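Local coordinates for dihydrodipicolinate synthase family protein (PDB 4DNH) that is of unknown function but folds as a TIM barrel and may be an enzyme related to dihydrodipicolinate synthase, at residues 23-31 with 69-77; 278-289 with 301-312. All blocks are in the same frame, centred on the assembly; numbering follows the deposited sequence.

Contact 1 (23-31 with 69-77)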
loop_
_atom_site.group_PDB
_atom_site.type_symbol
_atom_site.label_atom_id
_atom_site.label_comp_id
_atom_site.label_asym_id
_atom_site.label_seq_id
_atom_site.Cartn_x
_atom_site.Cartn_y
_atom_site.Cartn_z
ATOM N N VAL A 23 -1.549 -19.480 8.670
ATOM C CA VAL A 23 -2.546 -19.681 7.621
ATOM C C VAL A 23 -1.772 -20.192 6.404
ATOM O O VAL A 23 -0.827 -19.533 5.949
ATOM C CB VAL A 23 -3.313 -18.396 7.296
ATOM C CG1 VAL A 23 -4.200 -18.569 6.085
ATOM C CG2 VAL A 23 -4.157 -17.989 8.479
ATOM N N PRO A 24 -2.131 -21.394 5.907
ATOM C CA PRO A 24 -1.365 -21.972 4.790
ATOM C C PRO A 24 -1.574 -21.181 3.505
ATOM O O PRO A 24 -2.686 -20.702 3.225
ATOM C CB PRO A 24 -1.928 -23.393 4.659
ATOM C CG PRO A 24 -3.295 -23.342 5.268
ATOM C CD PRO A 24 -3.319 -22.195 6.257
ATOM N N PHE A 25 -0.482 -20.997 2.771
ATOM C CA PHE A 25 -0.497 -20.356 1.465
ATOM C C PHE A 25 -1.296 -21.260 0.548
ATOM O O PHE A 25 -1.056 -22.469 0.501
ATOM C CB PHE A 25 0.941 -20.226 0.972
ATOM C CG PHE A 25 1.089 -19.541 -0.356
ATOM C CD1 PHE A 25 0.635 -20.141 -1.530
ATOM C CD2 PHE A 25 1.741 -18.314 -0.441
ATOM C CE1 PHE A 25 0.790 -19.521 -2.758
ATOM C CE2 PHE A 25 1.898 -17.685 -1.673
ATOM C CZ PHE A 25 1.424 -18.292 -2.832
ATOM N N ASN A 26 -2.276 -20.691 -0.148
ATOM C CA ASN A 26 -3.068 -21.458 -1.111
ATOM C C ASN A 26 -3.348 -20.597 -2.339
ATOM O O ASN A 26 -3.871 -19.494 -2.227
ATOM C CB ASN A 26 -4.355 -21.986 -0.457
ATOM C CG ASN A 26 -5.097 -23.015 -1.312
ATOM O OD1 ASN A 26 -6.273 -23.286 -1.072
ATOM N ND2 ASN A 26 -4.421 -23.600 -2.298
ATOM N N SER A 27 -2.945 -21.089 -3.501
ATOM C CA SER A 27 -3.175 -20.415 -4.776
ATOM C C SER A 27 -4.672 -20.203 -5.001
ATOM O O SER A 27 -5.465 -21.072 -4.688
ATOM C CB SER A 27 -2.602 -21.268 -5.915
ATOM O OG SER A 27 -2.018 -20.459 -6.923
ATOM N N ARG A 28 -5.055 -19.043 -5.526
ATOM C CA ARG A 28 -6.467 -18.673 -5.653
ATOM C C ARG A 28 -6.660 -17.731 -6.820
ATOM O O ARG A 28 -5.760 -16.969 -7.183
ATOM C CB ARG A 28 -7.004 -17.984 -4.379
ATOM C CG ARG A 28 -7.123 -18.874 -3.152
ATOM C CD ARG A 28 -7.828 -18.211 -1.972
ATOM N NE ARG A 28 -7.767 -19.106 -0.818
ATOM C CZ ARG A 28 -6.783 -19.113 0.082
ATOM N NH1 ARG A 28 -6.813 -19.994 1.073
ATOM N NH2 ARG A 28 -5.776 -18.232 0.006
ATOM N N ASP A 29 -7.860 -17.801 -7.383
ATOM C CA ASP A 29 -8.308 -16.987 -8.499
ATOM C C ASP A 29 -9.151 -15.876 -7.906
ATOM O O ASP A 29 -9.958 -16.131 -7.007
ATOM C CB ASP A 29 -9.184 -17.861 -9.423
ATOM C CG ASP A 29 -9.428 -17.236 -10.788
ATOM O OD1 ASP A 29 -9.884 -16.073 -10.864
ATOM O OD2 ASP A 29 -9.182 -17.929 -11.801
ATOM N N ALA A 30 -8.984 -14.655 -8.413
ATOM C CA ALA A 30 -9.737 -13.493 -7.916
ATOM C C ALA A 30 -11.257 -13.689 -7.987
ATOM O O ALA A 30 -12.002 -13.103 -7.198
ATOM C CB ALA A 30 -9.325 -12.225 -8.652
ATOM N N LYS A 31 -11.707 -14.526 -8.922
ATOM C CA LYS A 31 -13.130 -14.819 -9.076
ATOM C C LYS A 31 -13.760 -15.515 -7.856
ATOM O O LYS A 31 -14.978 -15.484 -7.689
ATOM C CB LYS A 31 -13.389 -15.603 -10.368
ATOM C CG LYS A 31 -13.520 -14.706 -11.589
ATOM C CD LYS A 31 -12.973 -15.367 -12.846
ATOM C CE LYS A 31 -13.989 -16.286 -13.506
ATOM N NZ LYS A 31 -13.499 -16.753 -14.832
ATOM N N HIS A 69 4.475 -11.869 -8.312
ATOM C CA HIS A 69 3.946 -13.193 -8.680
ATOM C C HIS A 69 3.304 -13.895 -7.518
ATOM O O HIS A 69 2.256 -14.556 -7.677
ATOM C CB HIS A 69 5.013 -14.084 -9.329
ATOM C CG HIS A 69 5.406 -13.646 -10.718
ATOM N ND1 HIS A 69 4.648 -13.906 -11.806
ATOM C CD2 HIS A 69 6.518 -12.938 -11.175
ATOM C CE1 HIS A 69 5.247 -13.399 -12.904
ATOM N NE2 HIS A 69 6.392 -12.804 -12.516
ATOM N N ARG A 70 3.907 -13.753 -6.342
ATOM C CA ARG A 70 3.317 -14.256 -5.100
ATOM C C ARG A 70 1.923 -13.668 -4.892
ATOM O O ARG A 70 0.986 -14.392 -4.504
ATOM C CB ARG A 70 4.212 -13.918 -3.899
ATOM C CG ARG A 70 3.834 -14.585 -2.585
ATOM C CD ARG A 70 4.762 -14.086 -1.485
ATOM N NE ARG A 70 4.211 -14.129 -0.122
ATOM C CZ ARG A 70 4.158 -15.225 0.638
ATOM N NH1 ARG A 70 4.599 -16.400 0.162
ATOM N NH2 ARG A 70 3.649 -15.153 1.870
ATOM N N LEU A 71 1.780 -12.367 -5.162
ATOM C CA LEU A 71 0.481 -11.704 -4.974
ATOM C C LEU A 71 -0.515 -12.188 -6.008
ATOM O O LEU A 71 -1.635 -12.546 -5.670
ATOM C CB LEU A 71 0.573 -10.166 -4.979
ATOM C CG LEU A 71 1.306 -9.452 -3.842
ATOM C CD1 LEU A 71 1.369 -7.952 -4.123
ATOM C CD2 LEU A 71 0.677 -9.706 -2.482
ATOM N N TRP A 72 -0.108 -12.206 -7.270
ATOM C CA TRP A 72 -0.981 -12.749 -8.314
ATOM C C TRP A 72 -1.409 -14.159 -8.042
ATOM O O TRP A 72 -2.575 -14.475 -8.261
ATOM C CB TRP A 72 -0.371 -12.593 -9.684
ATOM C CG TRP A 72 -0.263 -11.149 -10.098
ATOM C CD1 TRP A 72 -1.187 -10.130 -9.871
ATOM C CD2 TRP A 72 0.835 -10.508 -10.840
ATOM N NE1 TRP A 72 -0.749 -8.944 -10.404
ATOM C CE2 TRP A 72 0.454 -9.096 -10.998
ATOM C CE3 TRP A 72 2.054 -10.945 -11.372
ATOM C CZ2 TRP A 72 1.268 -8.183 -11.662
ATOM C CZ3 TRP A 72 2.867 -10.012 -12.034
ATOM C CH2 TRP A 72 2.481 -8.664 -12.172
ATOM N N ASP A 73 -0.497 -14.986 -7.515
ATOM C CA ASP A 73 -0.776 -16.408 -7.170
ATOM C C ASP A 73 -1.896 -16.544 -6.163
ATOM O O ASP A 73 -2.681 -17.487 -6.232
ATOM C CB ASP A 73 0.455 -17.100 -6.560
ATOM C CG ASP A 73 1.521 -17.452 -7.592
ATOM O OD1 ASP A 73 1.257 -17.360 -8.808
ATOM O OD2 ASP A 73 2.643 -17.818 -7.174
ATOM N N LEU A 74 -1.945 -15.605 -5.218
ATOM C CA LEU A 74 -2.950 -15.604 -4.166
ATOM C C LEU A 74 -4.252 -14.926 -4.604
ATOM O O LEU A 74 -5.209 -14.834 -3.821
ATOM C CB LEU A 74 -2.401 -14.944 -2.899
ATOM C CG LEU A 74 -1.253 -15.668 -2.183
ATOM C CD1 LEU A 74 -0.580 -14.726 -1.203
ATOM C CD2 LEU A 74 -1.687 -16.933 -1.457
ATOM N N GLY A 75 -4.283 -14.451 -5.845
ATOM C CA GLY A 75 -5.476 -13.825 -6.398
ATOM C C GLY A 75 -5.583 -12.337 -6.163
ATOM O O GLY A 75 -6.519 -11.711 -6.658
ATOM N N LEU A 76 -4.633 -11.767 -5.416
ATOM C CA LEU A 76 -4.648 -10.334 -5.093
ATOM C C LEU A 76 -4.153 -9.544 -6.278
ATOM O O LEU A 76 -3.294 -10.012 -7.021
ATOM C CB LEU A 76 -3.763 -10.044 -3.874
ATOM C CG LEU A 76 -4.141 -10.816 -2.606
ATOM C CD1 LEU A 76 -3.077 -10.681 -1.535
ATOM C CD2 LEU A 76 -5.470 -10.330 -2.073
ATOM N N GLY A 77 -4.707 -8.359 -6.487
ATOM C CA GLY A 77 -4.166 -7.470 -7.517
ATOM C C GLY A 77 -2.918 -6.760 -7.011
ATOM O O GLY A 77 -2.640 -6.746 -5.804
#
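The Schellman motif that ends helix 61-73, the first helix of a TIM barrel, is where the extended loop 23-31 meets 69-77, through Ser27 and Arg28 on one side and Asp73 and Gly75 on the other. Asp73 O takes two donors from the loop. Arg28 N reaches it at 2.9 Å, nearly straight (165° at the hydrogen) and in the carbonyl plane, while Ser27 OG, at 3.1 Å from Asp73 O, comes in tilted from that plane. A carbonyl of the last turn is thus gripped twice from outside the helix. Gly75, with its positive phi, turns the chain out of the helix and toward strand 77-80; Arg28 O lies 3.2 Å from Gly75 N at an angle too poor for a bond. Farther along, Phe25 lies across Leu74. Leu74 CD2 sits over the middle of the ring, 3.6 Å from its centroid in a CH-pi contact, and the same methyl is 3.5 Å from Asn26 O. With CG anti to the backbone N (chi1 -178°), the ring also reaches Arg70, whose CG meets its edge in plane and whose guanidinium, turned 48° from the ring, takes Phe25 CE2 over one face, with Arg70 NH1 3.5 Å from Phe25 CD2. Both charges have partners elsewhere: Asp73 OD1 in a salt bridge with Arg110, Arg28 NE in one with Glu291.

Contact 2 (278-289 with 301-312)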
loop_
_atom_site.group_PDB
_atom_site.type_symbol
_atom_site.label_atom_id
_atom_site.label_comp_id
_atom_site.label_asym_id
_atom_site.label_seq_id
_atom_site.Cartn_x
_atom_site.Cartn_y
_atom_site.Cartn_z
ATOM N N ILE A 278 -1.200 -3.203 3.855
ATOM C CA ILE A 278 -1.220 -4.343 4.778
ATOM C C ILE A 278 -1.440 -5.679 4.039
ATOM O O ILE A 278 -0.946 -6.720 4.468
ATOM C CB ILE A 278 -2.196 -4.147 5.984
ATOM C CG1 ILE A 278 -2.123 -5.322 6.976
ATOM C CG2 ILE A 278 -3.638 -3.970 5.525
ATOM C CD1 ILE A 278 -0.820 -5.434 7.733
ATOM N N PHE A 279 -2.161 -5.645 2.923
ATOM C CA PHE A 279 -2.412 -6.859 2.151
ATOM C C PHE A 279 -1.150 -7.451 1.542
ATOM O O PHE A 279 -1.094 -8.638 1.238
ATOM C CB PHE A 279 -3.484 -6.612 1.102
ATOM C CG PHE A 279 -4.876 -6.782 1.633
ATOM C CD1 PHE A 279 -5.094 -6.946 3.000
ATOM C CD2 PHE A 279 -5.961 -6.748 0.784
ATOM C CE1 PHE A 279 -6.360 -7.103 3.500
ATOM C CE2 PHE A 279 -7.239 -6.903 1.275
ATOM C CZ PHE A 279 -7.442 -7.083 2.638
ATOM N N ASP A 280 -0.139 -6.611 1.381
ATOM C CA ASP A 280 1.182 -7.056 1.025
ATOM C C ASP A 280 1.720 -7.953 2.168
ATOM O O ASP A 280 1.990 -9.146 1.953
ATOM C CB ASP A 280 2.061 -5.820 0.764
ATOM C CG ASP A 280 3.555 -6.135 0.736
ATOM O OD1 ASP A 280 4.017 -7.059 1.452
ATOM O OD2 ASP A 280 4.274 -5.427 0.002
ATOM N N ALA A 281 1.833 -7.388 3.374
ATOM C CA ALA A 281 2.396 -8.095 4.534
ATOM C C ALA A 281 1.623 -9.338 5.012
ATOM O O ALA A 281 2.227 -10.273 5.563
ATOM C CB ALA A 281 2.601 -7.126 5.688
ATOM N N ILE A 282 0.307 -9.359 4.813
ATOM C CA ILE A 282 -0.498 -10.523 5.217
ATOM C C ILE A 282 -1.186 -11.214 4.026
ATOM O O ILE A 282 -2.231 -11.880 4.183
ATOM C CB ILE A 282 -1.547 -10.150 6.298
ATOM C CG1 ILE A 282 -2.613 -9.220 5.712
ATOM C CG2 ILE A 282 -0.874 -9.540 7.527
ATOM C CD1 ILE A 282 -3.709 -8.837 6.683
ATOM N N ALA A 283 -0.585 -11.059 2.846
ATOM C CA ALA A 283 -1.116 -11.607 1.595
ATOM C C ALA A 283 -1.851 -12.946 1.729
ATOM O O ALA A 283 -3.024 -13.028 1.334
ATOM C CB ALA A 283 -0.034 -11.674 0.514
ATOM N N PRO A 284 -1.191 -13.985 2.290
ATOM C CA PRO A 284 -1.831 -15.317 2.375
ATOM C C PRO A 284 -3.130 -15.329 3.146
ATOM O O PRO A 284 -4.080 -15.990 2.732
ATOM C CB PRO A 284 -0.802 -16.159 3.124
ATOM C CG PRO A 284 0.495 -15.460 2.901
ATOM C CD PRO A 284 0.166 -14.004 2.856
ATOM N N VAL A 285 -3.167 -14.590 4.251
ATOM C CA VAL A 285 -4.333 -14.522 5.128
ATOM C C VAL A 285 -5.452 -13.745 4.448
ATOM O O VAL A 285 -6.615 -14.167 4.472
ATOM C CB VAL A 285 -3.983 -13.842 6.476
ATOM C CG1 VAL A 285 -5.221 -13.695 7.347
ATOM C CG2 VAL A 285 -2.903 -14.624 7.212
ATOM N N ALA A 286 -5.101 -12.607 3.850
ATOM C CA ALA A 286 -6.090 -11.774 3.170
ATOM C C ALA A 286 -6.797 -12.566 2.077
ATOM O O ALA A 286 -8.029 -12.525 1.957
ATOM C CB ALA A 286 -5.436 -10.532 2.590
ATOM N N SER A 287 -5.997 -13.289 1.291
ATOM C CA SER A 287 -6.490 -14.164 0.260
ATOM C C SER A 287 -7.483 -15.166 0.859
ATOM O O SER A 287 -8.628 -15.246 0.412
ATOM C CB SER A 287 -5.324 -14.883 -0.416
ATOM O OG SER A 287 -5.776 -15.871 -1.332
ATOM N N ALA A 288 -7.051 -15.907 1.878
ATOM C CA ALA A 288 -7.903 -16.914 2.524
ATOM C C ALA A 288 -9.210 -16.319 3.040
ATOM O O ALA A 288 -10.257 -16.960 2.976
ATOM C CB ALA A 288 -7.156 -17.610 3.653
ATOM N N ALA A 289 -9.143 -15.091 3.542
ATOM C CA ALA A 289 -10.316 -14.438 4.108
ATOM C C ALA A 289 -11.232 -13.863 3.039
ATOM O O ALA A 289 -12.447 -13.935 3.167
ATOM C CB ALA A 289 -9.904 -13.379 5.112
ATOM N N PHE A 301 -14.207 -15.259 7.621
ATOM C CA PHE A 301 -13.576 -13.999 7.255
ATOM C C PHE A 301 -12.975 -13.287 8.473
ATOM O O PHE A 301 -11.764 -12.994 8.490
ATOM C CB PHE A 301 -14.594 -13.097 6.561
ATOM C CG PHE A 301 -14.092 -11.702 6.266
ATOM C CD1 PHE A 301 -13.343 -11.443 5.124
ATOM C CD2 PHE A 301 -14.407 -10.635 7.117
ATOM C CE1 PHE A 301 -12.908 -10.156 4.838
ATOM C CE2 PHE A 301 -13.968 -9.346 6.842
ATOM C CZ PHE A 301 -13.221 -9.106 5.702
ATOM N N PHE A 302 -13.814 -13.020 9.482
ATOM C CA PHE A 302 -13.379 -12.333 10.700
ATOM C C PHE A 302 -12.415 -13.175 11.537
ATOM O O PHE A 302 -11.450 -12.639 12.077
ATOM C CB PHE A 302 -14.573 -11.889 11.560
ATOM C CG PHE A 302 -15.335 -10.711 10.999
ATOM C CD1 PHE A 302 -14.752 -9.447 10.936
ATOM C CD2 PHE A 302 -16.650 -10.864 10.554
ATOM C CE1 PHE A 302 -15.445 -8.365 10.423
ATOM C CE2 PHE A 302 -17.360 -9.781 10.039
ATOM C CZ PHE A 302 -16.751 -8.529 9.975
ATOM N N GLU A 303 -12.672 -14.480 11.635
ATOM C CA GLU A 303 -11.777 -15.400 12.344
ATOM C C GLU A 303 -10.353 -15.324 11.800
ATOM O O GLU A 303 -9.395 -15.407 12.564
ATOM C CB GLU A 303 -12.267 -16.846 12.221
ATOM C CG GLU A 303 -13.321 -17.266 13.234
ATOM C CD GLU A 303 -13.915 -18.642 12.936
ATOM O OE1 GLU A 303 -13.351 -19.371 12.083
ATOM O OE2 GLU A 303 -14.950 -18.998 13.553
ATOM N N LEU A 304 -10.234 -15.195 10.478
ATOM C CA LEU A 304 -8.949 -15.090 9.807
ATOM C C LEU A 304 -8.342 -13.675 9.904
ATOM O O LEU A 304 -7.139 -13.519 10.161
ATOM C CB LEU A 304 -9.084 -15.515 8.338
ATOM C CG LEU A 304 -9.307 -17.005 7.980
ATOM C CD1 LEU A 304 -9.782 -17.156 6.547
ATOM C CD2 LEU A 304 -8.068 -17.868 8.193
ATOM N N LEU A 305 -9.173 -12.646 9.723
ATOM C CA LEU A 305 -8.656 -11.294 9.574
ATOM C C LEU A 305 -8.495 -10.540 10.886
ATOM O O LEU A 305 -7.469 -9.882 11.093
ATOM C CB LEU A 305 -9.504 -10.509 8.585
ATOM C CG LEU A 305 -8.845 -9.776 7.412
ATOM C CD1 LEU A 305 -7.660 -10.506 6.779
ATOM C CD2 LEU A 305 -9.888 -9.459 6.354
ATOM N N GLU A 306 -9.470 -10.645 11.788
ATOM C CA GLU A 306 -9.384 -9.936 13.082
ATOM C C GLU A 306 -8.052 -10.109 13.828
ATOM O O GLU A 306 -7.595 -9.171 14.447
ATOM C CB GLU A 306 -10.570 -10.251 14.016
ATOM C CG GLU A 306 -11.733 -9.265 13.906
ATOM C CD GLU A 306 -13.032 -9.779 14.529
ATOM O OE1 GLU A 306 -13.014 -10.845 15.183
ATOM O OE2 GLU A 306 -14.086 -9.120 14.362
ATOM N N PRO A 307 -7.431 -11.303 13.780
ATOM C CA PRO A 307 -6.105 -11.436 14.422
ATOM C C PRO A 307 -4.951 -10.632 13.757
ATOM O O PRO A 307 -3.955 -10.288 14.405
ATOM C CB PRO A 307 -5.844 -12.949 14.338
ATOM C CG PRO A 307 -7.218 -13.559 14.294
ATOM C CD PRO A 307 -7.962 -12.625 13.385
ATOM N N THR A 308 -5.096 -10.330 12.477
ATOM C CA THR A 308 -4.110 -9.528 11.789
ATOM C C THR A 308 -4.227 -8.062 12.177
ATOM O O THR A 308 -3.236 -7.336 12.175
ATOM C CB THR A 308 -4.268 -9.640 10.262
ATOM O OG1 THR A 308 -5.474 -8.973 9.867
ATOM C CG2 THR A 308 -4.303 -11.112 9.820
ATOM N N VAL A 309 -5.440 -7.629 12.503
ATOM C CA VAL A 309 -5.722 -6.225 12.770
ATOM C C VAL A 309 -4.785 -5.614 13.830
ATOM O O VAL A 309 -4.253 -4.521 13.617
ATOM C CB VAL A 309 -7.225 -6.005 13.092
ATOM C CG1 VAL A 309 -7.478 -4.599 13.629
ATOM C CG2 VAL A 309 -8.079 -6.292 11.855
ATOM N N PRO A 310 -4.558 -6.319 14.961
ATOM C CA PRO A 310 -3.621 -5.723 15.912
ATOM C C PRO A 310 -2.220 -5.581 15.307
ATOM O O PRO A 310 -1.576 -4.568 15.517
ATOM C CB PRO A 310 -3.618 -6.716 17.086
ATOM C CG PRO A 310 -4.936 -7.378 17.010
ATOM C CD PRO A 310 -5.260 -7.481 15.543
ATOM N N LEU A 311 -1.774 -6.592 14.562
ATOM C CA LEU A 311 -0.490 -6.573 13.877
ATOM C C LEU A 311 -0.418 -5.370 12.950
ATOM O O LEU A 311 0.556 -4.617 12.966
ATOM C CB LEU A 311 -0.294 -7.867 13.091
ATOM C CG LEU A 311 0.776 -7.846 11.987
ATOM C CD1 LEU A 311 2.187 -7.777 12.563
ATOM C CD2 LEU A 311 0.598 -9.065 11.081
ATOM N N SER A 312 -1.457 -5.181 12.151
ATOM C CA SER A 312 -1.519 -4.032 11.279
ATOM C C SER A 312 -1.431 -2.669 12.010
ATOM O O SER A 312 -0.668 -1.797 11.615
ATOM C CB SER A 312 -2.799 -4.088 10.457
ATOM O OG SER A 312 -2.647 -3.235 9.343
#
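Ala289 and Leu304 meet where helix 283-294 packs against helix 298-305, their CB atoms 4.0 Å apart. The small alanine lets the chains come close: Leu304 CD1 reaches along the backbone to 3.6 Å from Ala288 O, and the edge of the Phe301 ring is turned to Ala289 O, with Phe301 CD1 3.3 Å from that oxygen. Leu305 adds CD1 beside Val285 CG1 and Ala289 CB. Val285, with CG1 anti to the backbone N (chi1 176°), directs that methyl past Thr308 CG2 at 3.7 Å, the two side chains running in opposite directions. Ile282 holds CG1 between its backbone N and carbonyl carbon, and CD1 continues extended from there, which sends it across Thr308 at about a right angle, 3.6 Å from OG1, while its CG2 slides past Leu311 CD2. Thr308 OG1 itself bonds back to Leu305 O, in a hydrogen bond modelled rather short, and also to Tyr260 OH. At the far end Ile278 CG1 rests 3.2 Å from Ser312 OG, a hydroxyl bonded to Asp257 O. The axes of segments 283-289 and 301-305 lie 8.9 Å apart at 174°, an almost exactly antiparallel helical hairpin following the eighth strand of the TIM barrel.

In the fold
The two contacts come in series along the chain: contact 1 closes before contact 2 opens, and their centres lie about 13 Å apart on the same side of the chain's centre. Contact 1 joins the loop before the first barrel strand to the end of helix 61-73, whereas contact 2 pairs the helices that follow the eighth strand. Because strands 37-40 and 273-276 are the first and last of the barrel, both contacts belong to the seam where the first and last strands close the barrel. Ser287 is a shared polar point, its OG a probable hydrogen-bond partner of both Arg28 NH2 (2.7 Å) and Leu74 O (2.8 Å), while Arg70 packs on Pro284. The first helix is thereby tied to helix 283-294.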